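Local structure of possible periplasmic protein (Campylobacter jejuni, 3RGC) at residues D8-T13 and M40-M45. The protein is a periplasmic SurA-like chaperone that probably also has peptidyl-prolyl cis-trans isomerase activity. Residues are numbered along the deposited sequence; the frame is centred on the assembly and turned at random.
Sequences DKEPIT and MEISQM
S43, on the helix 30-48, meets two carboxylates from the turn and strand at 8-13. Its hydroxyl OG gives a weak hydrogen bond to OD1 of D8, at 3.3 Å, while its CB lies 3.6 Å from OE2 of E10. The serine thus offers its polar atom to one acid and its methylene carbon to the other. A chi1 of 135°, off the staggered positions, turns OG of S43 toward D8.

E10 reaches across as an extended chain: with chi1 at -65° its CG lies opposite the carbonyl carbon, and the anti chi2 carries the carboxylate out to the helix. There the group spans two consecutive residues, with OE2 against S43, while OE1 of E10 lies 3.7 Å from the methyl CG2 of I42. The chains of E10 and I42 cross at a slant, and their contact is one of oxygen against hydrocarbon.

The close part of the interface is therefore small, centred on the buried S43 and the end of E10. D8 and I42 form its looser margin, both partly exposed and little covered; E10, though it contributes the most contact area, is itself still partly exposed. Together the two segments bury only 152 Å². Even the closest pair of CA atoms, in D8 and M40, is 8.0 Å apart, so the gap is bridged by side chains alone, chiefly the extended E10.

The contact belongs to the SurA N-terminal family region. Strand 10-13 is an edge of a three-stranded antiparallel sheet, with I12 bonded through its backbone to strand 3-7 and packed on L35 and K39 of helix 30-48. D8 also touches I245 and N246, whereas M40 faces helix 218-244 and E41 forms a salt bridge with K99 of helix 86-107, placing helix 30-48 between the small sheet and these two long helices.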
loop_
_atom_site.group_PDB
_atom_site.type_symbol
_atom_site.label_atom_id
_atom_site.label_comp_id
_atom_site.label_asym_id
_atom_site.label_seq_id
_atom_site.Cartn_x
_atom_site.Cartn_y
_atom_site.Cartn_z
ATOM N N ASP B 8 10.774 14.588 43.970
ATOM C CA ASP B 8 10.208 13.813 45.060
ATOM C C ASP B 8 11.316 13.706 46.090
ATOM O O ASP B 8 11.633 14.684 46.773
ATOM C CB ASP B 8 9.770 12.427 44.602
ATOM C CG ASP B 8 8.284 12.350 44.339
ATOM O OD1 ASP B 8 7.836 11.361 43.717
ATOM O OD2 ASP B 8 7.563 13.284 44.754
ATOM N N LYS B 9 11.929 12.533 46.183
ATOM C CA LYS B 9 13.090 12.377 47.048
ATOM C C LYS B 9 14.308 11.923 46.242
ATOM O O LYS B 9 15.428 11.876 46.754
ATOM C CB LYS B 9 12.787 11.401 48.188
ATOM N N GLU B 10 14.079 11.622 44.967
ATOM C CA GLU B 10 15.118 11.117 44.079
ATOM C C GLU B 10 16.130 12.188 43.650
ATOM O O GLU B 10 15.782 13.171 43.006
ATOM C CB GLU B 10 14.477 10.421 42.874
ATOM C CG GLU B 10 13.705 9.170 43.287
ATOM C CD GLU B 10 12.767 8.651 42.213
ATOM O OE1 GLU B 10 13.057 8.860 41.017
ATOM O OE2 GLU B 10 11.737 8.033 42.571
ATOM N N PRO B 11 17.401 11.990 44.020
ATOM C CA PRO B 11 18.464 12.976 43.778
ATOM C C PRO B 11 18.952 13.012 42.329
ATOM O O PRO B 11 18.972 11.994 41.634
ATOM C CB PRO B 11 19.591 12.494 44.697
ATOM C CG PRO B 11 19.402 11.008 44.749
ATOM C CD PRO B 11 17.901 10.785 44.709
ATOM N N ILE B 12 19.343 14.196 41.879
ATOM C CA ILE B 12 19.951 14.367 40.566
ATOM C C ILE B 12 21.261 15.068 40.800
ATOM O O ILE B 12 21.289 16.170 41.341
ATOM C CB ILE B 12 19.103 15.261 39.651
ATOM C CG1 ILE B 12 17.720 14.649 39.421
ATOM C CG2 ILE B 12 19.841 15.507 38.335
ATOM C CD1 ILE B 12 16.748 15.553 38.654
ATOM N N THR B 13 22.350 14.425 40.413
ATOM C CA THR B 13 23.670 14.912 40.766
ATOM C C THR B 13 24.231 15.760 39.646
ATOM O O THR B 13 23.785 15.675 38.500
ATOM C CB THR B 13 24.652 13.750 41.018
ATOM O OG1 THR B 13 24.926 13.073 39.783
ATOM C CG2 THR B 13 24.075 12.777 42.006
ATOM N N MET B 40 10.459 11.756 37.383
ATOM C CA MET B 40 9.008 11.662 37.492
ATOM C C MET B 40 8.541 10.304 36.979
ATOM O O MET B 40 7.694 9.669 37.592
ATOM C CB MET B 40 8.310 12.795 36.722
ATOM C CG MET B 40 8.367 14.170 37.387
ATOM S SD MET B 40 7.608 15.483 36.372
ATOM C CE MET B 40 6.020 14.803 36.217
ATOM N N GLU B 41 9.106 9.850 35.861
ATOM C CA GLU B 41 8.681 8.578 35.264
ATOM C C GLU B 41 9.041 7.405 36.153
ATOM O O GLU B 41 8.228 6.523 36.396
ATOM C CB GLU B 41 9.353 8.361 33.905
ATOM C CG GLU B 41 8.876 9.302 32.810
ATOM C CD GLU B 41 9.752 9.234 31.567
ATOM O OE1 GLU B 41 10.870 8.684 31.653
ATOM O OE2 GLU B 41 9.329 9.735 30.508
ATOM N N ILE B 42 10.283 7.392 36.617
ATOM C CA ILE B 42 10.763 6.329 37.489
ATOM C C ILE B 42 9.859 6.196 38.698
ATOM O O ILE B 42 9.513 5.090 39.105
ATOM C CB ILE B 42 12.193 6.603 37.948
ATOM C CG1 ILE B 42 13.166 6.400 36.785
ATOM C CG2 ILE B 42 12.566 5.698 39.109
ATOM C CD1 ILE B 42 14.539 7.012 37.029
ATOM N N SER B 43 9.457 7.331 39.260
ATOM C CA SER B 43 8.601 7.330 40.452
ATOM C C SER B 43 7.197 6.812 40.161
ATOM O O SER B 43 6.584 6.122 40.978
ATOM C CB SER B 43 8.549 8.731 41.063
ATOM O OG SER B 43 7.222 9.077 41.411
ATOM N N GLN B 44 6.675 7.168 38.995
ATOM C CA GLN B 44 5.399 6.639 38.541
ATOM C C GLN B 44 5.518 5.137 38.251
ATOM O O GLN B 44 4.589 4.372 38.503
ATOM C CB GLN B 44 4.945 7.378 37.286
ATOM C CG GLN B 44 4.489 8.799 37.569
ATOM C CD GLN B 44 3.412 8.862 38.646
ATOM O OE1 GLN B 44 2.395 8.162 38.580
ATOM N NE2 GLN B 44 3.637 9.702 39.649
ATOM N N MET B 45 6.666 4.723 37.720
ATOM C CA MET B 45 6.929 3.310 37.472
ATOM C C MET B 45 6.796 2.486 38.762
ATOM O O MET B 45 6.158 1.440 38.781
ATOM C CB MET B 45 8.314 3.138 36.828
ATOM C CG MET B 45 8.350 3.494 35.314
ATOM S SD MET B 45 9.939 3.199 34.505
ATOM C CE MET B 45 10.383 1.615 35.190
#